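Local structure of Alr4995 protein (Nostoc sp., 6LRF) at residues 130-134 / 195-200; 159-163 / 186-192; 118-124 / 167-173. The protein probably converts arginine to ornithine as a dihydrolase of the guanidine-modifying family and, in a second activity, ornithine to proline as a cyclodeaminase. One frame throughout, in Å; residues are numbered along the deposited sequence.

Six segments of the region related to dimethylarginine dimethylhydrolases meet in three contacts. From the N terminus, 118-124 opens interaction 3, 130-134 opens interaction 1 and 159-163 opens interaction 2. The chain then closes them in another order: interaction 3 at 167-173, interaction 2 at 186-192 and interaction 1 at 195-200. Interaction 2 therefore nests within interaction 1, and interaction 3 crosses both. Their strands 123-125, 132-136 and 155-160 are neighbours in one mixed sheet, joined by probable backbone bonds L124 N to W133 O and L159 N to A134 O. Interactions 1 and 2 both bring helix 190-199 to this sheet; interaction 3 adds the loop before strand 173-175.

Interaction 1. Residues 130-134 / 195-200; sequences RWLWA and LIEMRV
R199 turns sharply at its second side-chain torsion (chi2 -78°), and W131 holds CG between its backbone N and carbonyl carbon (chi1 50°), so that the arginine folds over one face of the indole. The guanidinium stands on the ring instead of lying flat on it: the two planes are 88° apart, the guanidinium turns an edge to the indole face, and NH1 sits above the rim, 3.2 Å from W131 CE3. This is a cation-pi contact, with R199 CZ 4.8 Å from the centre of the six-membered ring. R199 CD adds a CH-pi contact on the same ring, while R130 CB covers the opposite face. A salt bridge from R199 NH1 to E155 fixes the charged end over the indole. The contact lays the C-terminal half of helix 190-199 antiparallel to strand 132-136, the helix-on-sheet layering expected of the alpha/beta propeller of guanidine-modifying enzymes. W133 fills the layer between. Its CH2 lies 3.7 Å from R199 CB, and its CZ2 is 4.2 Å from V200 CG2. L195 CG approaches W133 at the ring edge, 4.3 Å from CZ3, with I196 CG1 close by. The ring of F173 meets W133 edge-to-face, and strand 181-183 packs against I196 through L181 and Y183.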
loop_
_atom_site.group_PDB
_atom_site.type_symbol
_atom_site.label_atom_id
_atom_site.label_comp_id
_atom_site.label_asym_id
_atom_site.label_seq_id
_atom_site.Cartn_x
_atom_site.Cartn_y
_atom_site.Cartn_z
ATOM N N ARG B 130 0.871 50.725 22.997
ATOM C CA ARG B 130 1.859 50.101 23.887
ATOM C C ARG B 130 3.055 49.512 23.132
ATOM O O ARG B 130 4.190 49.530 23.625
ATOM C CB ARG B 130 1.181 49.020 24.737
ATOM C CG ARG B 130 0.100 49.584 25.691
ATOM C CD ARG B 130 -0.737 48.470 26.306
ATOM N NE ARG B 130 -1.510 47.755 25.293
ATOM C CZ ARG B 130 -2.016 46.538 25.466
ATOM N NH1 ARG B 130 -1.825 45.905 26.619
ATOM N NH2 ARG B 130 -2.706 45.949 24.490
ATOM N N TRP B 131 2.791 48.985 21.941
ATOM C CA TRP B 131 3.842 48.395 21.117
ATOM C C TRP B 131 3.426 48.407 19.657
ATOM O O TRP B 131 2.282 48.757 19.324
ATOM C CB TRP B 131 4.150 46.956 21.559
ATOM C CG TRP B 131 2.917 46.106 21.683
ATOM C CD1 TRP B 131 2.121 45.637 20.664
ATOM C CD2 TRP B 131 2.327 45.636 22.899
ATOM N NE1 TRP B 131 1.069 44.909 21.183
ATOM C CE2 TRP B 131 1.178 44.891 22.550
ATOM C CE3 TRP B 131 2.662 45.770 24.252
ATOM C CZ2 TRP B 131 0.367 44.282 23.505
ATOM C CZ3 TRP B 131 1.855 45.173 25.195
ATOM C CH2 TRP B 131 0.722 44.435 24.818
ATOM N N LEU B 132 4.363 48.025 18.795
ATOM C CA LEU B 132 4.121 47.883 17.364
ATOM C C LEU B 132 4.201 46.409 16.939
ATOM O O LEU B 132 5.196 45.728 17.211
ATOM C CB LEU B 132 5.143 48.699 16.564
ATOM C CG LEU B 132 5.065 48.515 15.051
ATOM C CD1 LEU B 132 3.788 49.133 14.533
ATOM C CD2 LEU B 132 6.289 49.114 14.358
ATOM N N TRP B 133 3.157 45.935 16.270
ATOM C CA TRP B 133 3.163 44.626 15.640
ATOM C C TRP B 133 3.744 44.741 14.239
ATOM O O TRP B 133 3.193 45.465 13.427
ATOM C CB TRP B 133 1.745 44.063 15.540
ATOM C CG TRP B 133 0.966 43.888 16.847
ATOM C CD1 TRP B 133 -0.018 44.707 17.340
ATOM C CD2 TRP B 133 1.054 42.782 17.755
ATOM N NE1 TRP B 133 -0.523 44.194 18.516
ATOM C CE2 TRP B 133 0.115 43.011 18.790
ATOM C CE3 TRP B 133 1.848 41.624 17.802
ATOM C CZ2 TRP B 133 -0.050 42.129 19.860
ATOM C CZ3 TRP B 133 1.677 40.747 18.863
ATOM C CH2 TRP B 133 0.738 41.006 19.879
ATOM N N ALA B 134 4.824 44.026 13.932
ATOM C CA ALA B 134 5.387 44.068 12.578
ATOM C C ALA B 134 5.379 42.707 11.912
ATOM O O ALA B 134 5.879 41.736 12.479
ATOM C CB ALA B 134 6.810 44.599 12.602
ATOM N N LEU B 195 2.826 34.176 20.509
ATOM C CA LEU B 195 3.124 35.548 20.937
ATOM C C LEU B 195 1.850 36.361 21.109
ATOM O O LEU B 195 1.717 37.115 22.072
ATOM C CB LEU B 195 4.046 36.246 19.939
ATOM C CG LEU B 195 4.441 37.705 20.247
ATOM C CD1 LEU B 195 5.106 37.840 21.626
ATOM C CD2 LEU B 195 5.371 38.232 19.152
ATOM N N ILE B 196 0.929 36.212 20.160
ATOM C CA ILE B 196 -0.352 36.906 20.185
ATOM C C ILE B 196 -1.126 36.532 21.436
ATOM O O ILE B 196 -1.744 37.377 22.107
ATOM C CB ILE B 196 -1.192 36.564 18.940
ATOM C CG1 ILE B 196 -0.565 37.190 17.689
ATOM C CG2 ILE B 196 -2.615 37.036 19.110
ATOM C CD1 ILE B 196 -1.206 36.733 16.387
ATOM N N GLU B 197 -1.072 35.248 21.761
ATOM C CA GLU B 197 -1.859 34.737 22.867
ATOM C C GLU B 197 -1.240 35.151 24.209
ATOM O O GLU B 197 -1.962 35.299 25.189
ATOM C CB GLU B 197 -2.027 33.214 22.729
ATOM C CG GLU B 197 -2.990 32.836 21.581
ATOM C CD GLU B 197 -2.804 31.410 21.053
ATOM O OE1 GLU B 197 -2.125 30.607 21.716
ATOM O OE2 GLU B 197 -3.336 31.080 19.969
HETATM N N MSE B 198 0.070 35.400 24.250
HETATM C CA MSE B 198 0.690 35.930 25.477
HETATM C C MSE B 198 0.407 37.425 25.703
HETATM O O MSE B 198 0.367 37.890 26.844
HETATM C CB MSE B 198 2.204 35.707 25.469
HETATM C CG MSE B 198 2.630 34.286 25.829
HETATM SE SE MSE B 198 4.575 34.065 25.855
HETATM C CE MSE B 198 4.970 34.450 23.993
ATOM N N ARG B 199 0.206 38.179 24.627
ATOM C CA ARG B 199 0.079 39.637 24.726
ATOM C C ARG B 199 -1.378 40.101 24.762
ATOM O O ARG B 199 -1.683 41.212 25.206
ATOM C CB ARG B 199 0.794 40.304 23.552
ATOM C CG ARG B 199 2.303 40.107 23.563
ATOM C CD ARG B 199 2.934 41.037 24.551
ATOM N NE ARG B 199 4.390 40.964 24.551
ATOM C CZ ARG B 199 5.172 42.029 24.682
ATOM N NH1 ARG B 199 4.625 43.240 24.800
ATOM N NH2 ARG B 199 6.491 41.894 24.686
ATOM N N VAL B 200 -2.273 39.255 24.265
ATOM C CA VAL B 200 -3.690 39.592 24.231
ATOM C C VAL B 200 -4.497 38.513 24.945
ATOM O O VAL B 200 -4.421 37.341 24.571
ATOM C CB VAL B 200 -4.202 39.736 22.781
ATOM C CG1 VAL B 200 -5.649 40.190 22.767
ATOM C CG2 VAL B 200 -3.329 40.708 22.008
#

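Interaction 2. Residues 159-163 / 186-192; sequences LRLID and GAFDSYS
R160 N and S192 OG form the straightest hydrogen bond between 159-163 and 186-192, 2.7 Å long with 170° at the hydrogen. Two backbone-to-backbone bonds also join the segments: I162 N to A187 O, at 3.1 Å, and a weak one from D189 N to R160 O. Together they frame a single beta bridge between L161 and F188. The serine oxygen also donates to D189 OD1 at 2.6 Å, from above the carboxylate plane. S192 N reaches the same oxygen from the other face, at 2.7 Å, which makes D189 the N-cap of helix 190-199. Two bonds thus grip OD1, and the capping group is tied through S192 to the strand. Among the charged groups, R160 runs fully extended across D189, its CG anti to the backbone N (chi1 -176°). Its NH1 stops beyond salt-bridge range of OD2; water 1 spans the gap, accepting from NH1 at 2.5 Å and donating to OD2 at 2.6 Å. NH1 also bonds D309 O. Apolar packing centres on F188, whose CE2 lies 3.8 Å from L159 CB and 3.8 Å from L161 CD2. L169 and C172 of the loop after strand 155-160 close round F188, L159 touches L195 and I196 of the helix and W133 of strand 132-136, and Y191 packs on helix 340-352.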
loop_
_atom_site.group_PDB
_atom_site.type_symbol
_atom_site.label_atom_id
_atom_site.label_comp_id
_atom_site.label_asym_id
_atom_site.label_seq_id
_atom_site.Cartn_x
_atom_site.Cartn_y
_atom_site.Cartn_z
ATOM N N LEU B 159 5.840 39.254 13.815
ATOM C CA LEU B 159 4.919 38.157 13.491
ATOM C C LEU B 159 5.237 37.606 12.113
ATOM O O LEU B 159 5.428 38.384 11.162
ATOM C CB LEU B 159 3.454 38.618 13.521
ATOM C CG LEU B 159 2.915 39.217 14.815
ATOM C CD1 LEU B 159 1.477 39.707 14.599
ATOM C CD2 LEU B 159 2.957 38.217 15.966
ATOM N N ARG B 160 5.283 36.275 11.986
ATOM C CA ARG B 160 5.556 35.683 10.680
ATOM C C ARG B 160 4.281 35.291 9.945
ATOM O O ARG B 160 3.430 34.571 10.477
ATOM C CB ARG B 160 6.460 34.458 10.794
ATOM C CG ARG B 160 6.817 33.915 9.423
ATOM C CD ARG B 160 7.430 32.540 9.485
ATOM N NE ARG B 160 7.804 32.121 8.145
ATOM C CZ ARG B 160 8.298 30.926 7.854
ATOM N NH1 ARG B 160 8.468 30.034 8.819
ATOM N NH2 ARG B 160 8.620 30.634 6.603
ATOM N N LEU B 161 4.173 35.773 8.708
ATOM C CA LEU B 161 3.075 35.453 7.817
ATOM C C LEU B 161 3.433 34.226 7.002
ATOM O O LEU B 161 4.518 34.188 6.428
ATOM C CB LEU B 161 2.782 36.631 6.877
ATOM C CG LEU B 161 2.372 37.959 7.514
ATOM C CD1 LEU B 161 2.537 39.108 6.518
ATOM C CD2 LEU B 161 0.936 37.874 8.020
ATOM N N ILE B 162 2.515 33.257 6.911
ATOM C CA ILE B 162 2.797 31.971 6.249
ATOM C C ILE B 162 1.810 31.599 5.153
ATOM O O ILE B 162 1.994 30.598 4.473
ATOM C CB ILE B 162 2.802 30.815 7.260
ATOM C CG1 ILE B 162 1.448 30.752 7.971
ATOM C CG2 ILE B 162 3.924 30.993 8.266
ATOM C CD1 ILE B 162 1.305 29.592 8.907
ATOM N N ASP B 163 0.760 32.398 4.994
ATOM C CA ASP B 163 -0.258 32.169 3.969
ATOM C C ASP B 163 -0.190 33.280 2.914
ATOM O O ASP B 163 -0.484 34.445 3.201
ATOM C CB ASP B 163 -1.651 32.113 4.610
ATOM C CG ASP B 163 -2.735 31.630 3.641
ATOM O OD1 ASP B 163 -2.674 31.958 2.435
ATOM O OD2 ASP B 163 -3.666 30.924 4.095
ATOM N N GLY B 186 -4.938 31.442 11.340
ATOM C CA GLY B 186 -4.366 30.590 10.311
ATOM C C GLY B 186 -3.348 31.291 9.430
ATOM O O GLY B 186 -2.652 30.658 8.631
ATOM N N ALA B 187 -3.252 32.609 9.562
ATOM C CA ALA B 187 -2.306 33.365 8.750
ATOM C C ALA B 187 -0.901 33.363 9.346
ATOM O O ALA B 187 0.045 33.753 8.676
ATOM C CB ALA B 187 -2.797 34.808 8.561
ATOM N N PHE B 188 -0.759 32.907 10.591
ATOM C CA PHE B 188 0.530 32.989 11.284
ATOM C C PHE B 188 1.140 31.628 11.646
ATOM O O PHE B 188 0.419 30.642 11.802
ATOM C CB PHE B 188 0.365 33.828 12.546
ATOM C CG PHE B 188 -0.137 35.221 12.275
ATOM C CD1 PHE B 188 -1.495 35.500 12.299
ATOM C CD2 PHE B 188 0.751 36.240 11.970
ATOM C CE1 PHE B 188 -1.963 36.777 12.049
ATOM C CE2 PHE B 188 0.291 37.519 11.717
ATOM C CZ PHE B 188 -1.066 37.788 11.757
ATOM N N ASP B 189 2.462 31.567 11.788
ATOM C CA ASP B 189 3.086 30.317 12.223
ATOM C C ASP B 189 2.807 30.093 13.715
ATOM O O ASP B 189 2.191 30.936 14.377
ATOM C CB ASP B 189 4.600 30.314 11.912
ATOM C CG ASP B 189 5.411 31.278 12.785
ATOM O OD1 ASP B 189 4.823 32.015 13.616
ATOM O OD2 ASP B 189 6.662 31.307 12.629
ATOM N N SER B 190 3.264 28.970 14.253
ATOM C CA SER B 190 2.979 28.649 15.644
ATOM C C SER B 190 3.650 29.639 16.608
ATOM O O SER B 190 3.043 30.070 17.595
ATOM C CB SER B 190 3.430 27.221 15.954
ATOM O OG SER B 190 4.834 27.182 16.171
ATOM N N TYR B 191 4.904 29.986 16.331
ATOM C CA TYR B 191 5.618 30.979 17.138
ATOM C C TYR B 191 4.814 32.287 17.264
ATOM O O TYR B 191 4.706 32.849 18.341
ATOM C CB TYR B 191 7.008 31.276 16.546
ATOM C CG TYR B 191 7.917 30.056 16.444
ATOM C CD1 TYR B 191 8.497 29.492 17.586
ATOM C CD2 TYR B 191 8.202 29.468 15.209
ATOM C CE1 TYR B 191 9.330 28.377 17.503
ATOM C CE2 TYR B 191 9.036 28.356 15.118
ATOM C CZ TYR B 191 9.595 27.815 16.269
ATOM O OH TYR B 191 10.420 26.708 16.187
ATOM N N SER B 192 4.241 32.749 16.160
ATOM C CA SER B 192 3.557 34.039 16.139
ATOM C C SER B 192 2.235 33.995 16.898
ATOM O O SER B 192 1.890 34.944 17.622
ATOM C CB SER B 192 3.335 34.487 14.695
ATOM O OG SER B 192 4.594 34.603 14.046
HETATM O O HOH W 1 7.953 29.509 11.195
#

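Interaction 3. Residues 118-124 / 167-173; sequences EGAGDAL and YHLDTCF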
loop_
_atom_site.group_PDB
_atom_site.type_symbol
_atom_site.label_atom_id
_atom_site.label_comp_id
_atom_site.label_asym_id
_atom_site.label_seq_id
_atom_site.Cartn_x
_atom_site.Cartn_y
_atom_site.Cartn_z
ATOM N N GLU B 118 6.871 47.527 3.969
ATOM C CA GLU B 118 5.729 48.091 3.253
ATOM C C GLU B 118 4.699 48.785 4.140
ATOM O O GLU B 118 3.490 48.710 3.903
ATOM C CB GLU B 118 5.093 47.002 2.388
ATOM C CG GLU B 118 6.107 46.558 1.315
ATOM C CD GLU B 118 5.498 45.815 0.135
ATOM O OE1 GLU B 118 4.313 45.422 0.207
ATOM O OE2 GLU B 118 6.223 45.623 -0.868
ATOM N N GLY B 119 5.199 49.503 5.142
ATOM C CA GLY B 119 4.399 50.504 5.834
ATOM C C GLY B 119 3.399 49.970 6.831
ATOM O O GLY B 119 3.595 48.899 7.418
ATOM N N ALA B 120 2.317 50.714 7.029
ATOM C CA ALA B 120 1.331 50.308 8.020
ATOM C C ALA B 120 0.583 49.071 7.535
ATOM O O ALA B 120 -0.093 48.401 8.311
ATOM C CB ALA B 120 0.358 51.458 8.327
ATOM N N GLY B 121 0.703 48.773 6.246
ATOM C CA GLY B 121 0.180 47.525 5.717
ATOM C C GLY B 121 0.859 46.284 6.297
ATOM O O GLY B 121 0.263 45.215 6.301
ATOM N N ASP B 122 2.092 46.432 6.787
ATOM C CA ASP B 122 2.853 45.328 7.389
ATOM C C ASP B 122 3.236 45.593 8.837
ATOM O O ASP B 122 3.938 44.786 9.453
ATOM C CB ASP B 122 4.137 45.031 6.602
ATOM C CG ASP B 122 4.083 43.686 5.851
ATOM O OD1 ASP B 122 3.112 42.922 6.048
ATOM O OD2 ASP B 122 5.026 43.385 5.082
ATOM N N ALA B 123 2.807 46.723 9.385
ATOM C CA ALA B 123 3.121 47.038 10.770
ATOM C C ALA B 123 1.980 47.818 11.396
ATOM O O ALA B 123 1.689 48.950 10.984
ATOM C CB ALA B 123 4.406 47.805 10.866
ATOM N N LEU B 124 1.327 47.213 12.385
ATOM C CA LEU B 124 0.154 47.828 12.996
ATOM C C LEU B 124 0.355 48.139 14.463
ATOM O O LEU B 124 0.808 47.299 15.242
ATOM C CB LEU B 124 -1.056 46.930 12.824
ATOM C CG LEU B 124 -1.468 46.866 11.361
ATOM C CD1 LEU B 124 -2.546 45.844 11.166
ATOM C CD2 LEU B 124 -1.968 48.235 10.945
ATOM N N TYR B 167 -0.741 38.284 2.557
ATOM C CA TYR B 167 0.645 38.647 2.292
ATOM C C TYR B 167 1.075 39.932 3.017
ATOM O O TYR B 167 2.272 40.187 3.175
ATOM C CB TYR B 167 0.855 38.792 0.771
ATOM C CG TYR B 167 0.042 39.913 0.130
ATOM C CD1 TYR B 167 -1.311 39.755 -0.147
ATOM C CD2 TYR B 167 0.634 41.134 -0.180
ATOM C CE1 TYR B 167 -2.052 40.782 -0.722
ATOM C CE2 TYR B 167 -0.099 42.171 -0.756
ATOM C CZ TYR B 167 -1.441 41.990 -1.028
ATOM O OH TYR B 167 -2.177 43.020 -1.601
ATOM N N HIS B 168 0.098 40.739 3.436
ATOM C CA HIS B 168 0.351 41.876 4.326
ATOM C C HIS B 168 -0.286 41.610 5.680
ATOM O O HIS B 168 -1.322 40.955 5.771
ATOM C CB HIS B 168 -0.210 43.188 3.752
ATOM C CG HIS B 168 0.670 43.841 2.734
ATOM N ND1 HIS B 168 0.180 44.703 1.773
ATOM C CD2 HIS B 168 2.010 43.784 2.541
ATOM C CE1 HIS B 168 1.177 45.133 1.019
ATOM N NE2 HIS B 168 2.299 44.594 1.464
ATOM N N LEU B 169 0.328 42.138 6.724
ATOM C CA LEU B 169 -0.177 41.974 8.076
ATOM C C LEU B 169 -1.603 42.483 8.238
ATOM O O LEU B 169 -2.402 41.872 8.952
ATOM C CB LEU B 169 0.733 42.697 9.057
ATOM C CG LEU B 169 0.365 42.486 10.525
ATOM C CD1 LEU B 169 0.385 40.965 10.882
ATOM C CD2 LEU B 169 1.285 43.294 11.436
ATOM N N ASP B 170 -1.930 43.594 7.571
ATOM C CA ASP B 170 -3.239 44.227 7.753
ATOM C C ASP B 170 -4.376 43.503 7.028
ATOM O O ASP B 170 -5.531 43.917 7.119
ATOM C CB ASP B 170 -3.191 45.711 7.321
ATOM C CG ASP B 170 -3.117 45.914 5.803
ATOM O OD1 ASP B 170 -2.889 44.947 5.041
ATOM O OD2 ASP B 170 -3.275 47.088 5.365
ATOM N N THR B 171 -4.052 42.429 6.313
ATOM C CA THR B 171 -5.091 41.596 5.692
ATOM C C THR B 171 -5.582 40.477 6.620
ATOM O O THR B 171 -6.556 39.798 6.305
ATOM C CB THR B 171 -4.607 40.940 4.385
ATOM O OG1 THR B 171 -3.523 40.050 4.672
ATOM C CG2 THR B 171 -4.144 41.987 3.400
ATOM N N CYS B 172 -4.918 40.293 7.759
ATOM C CA CYS B 172 -5.230 39.170 8.647
ATOM C C CYS B 172 -5.073 39.526 10.113
ATOM O O CYS B 172 -5.113 38.649 10.981
ATOM C CB CYS B 172 -4.336 37.967 8.322
ATOM S SG CYS B 172 -2.519 38.305 8.359
ATOM N N PHE B 173 -4.894 40.813 10.390
ATOM C CA PHE B 173 -4.538 41.255 11.730
ATOM C C PHE B 173 -4.986 42.700 11.925
ATOM O O PHE B 173 -4.706 43.549 11.071
ATOM C CB PHE B 173 -3.031 41.112 11.916
ATOM C CG PHE B 173 -2.564 41.282 13.324
ATOM C CD1 PHE B 173 -2.196 42.540 13.808
ATOM C CD2 PHE B 173 -2.445 40.178 14.157
ATOM C CE1 PHE B 173 -1.745 42.702 15.113
ATOM C CE2 PHE B 173 -1.991 40.324 15.469
ATOM C CZ PHE B 173 -1.640 41.591 15.949
HETATM O O HOH W 2 -2.880 49.058 7.390
HETATM O O HOH W 3 4.918 40.594 4.518
#
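H168 NE2 donates to E118 OE1 at 2.5 Å, a His-carboxylate pair joining two loops of the domain, by family probably the alpha/beta propeller of guanidine-modifying enzymes. The oxygen lies almost in the imidazole plane, the carboxylate turned 67° from the ring. Hydrolases of this family pair a nucleophilic cysteine with a histidine and acidic residues; the H168-E118 pair is consistent with that site. L169 N donates to D122 OD1 at 3.0 Å, nearly along the C-O axis, and D170 N donates to G121 O at 3.0 Å. The two bonds hold the start of 3-10 segment 169-171 against the turn into strand 123-125. L124 CD1 meets the edge of F173, 4.2 Å from its CD1, and L169 CD2 packs on the D122 carbonyl. In the next shell, R139 forms a salt bridge with E118 OE1, and L86 N bonds to OE2, fixing the carboxylate. D122 OD2 accepts from S140 OG and, through water 3, reaches Y167 O. Y167 CE2 lies 3.6 Å above the imidazole plane of H168, toward its rim. T171 grips the H168 carbonyl twice, by its backbone N and by OG1, which meets H168 O in the carbonyl plane at 2.6 Å.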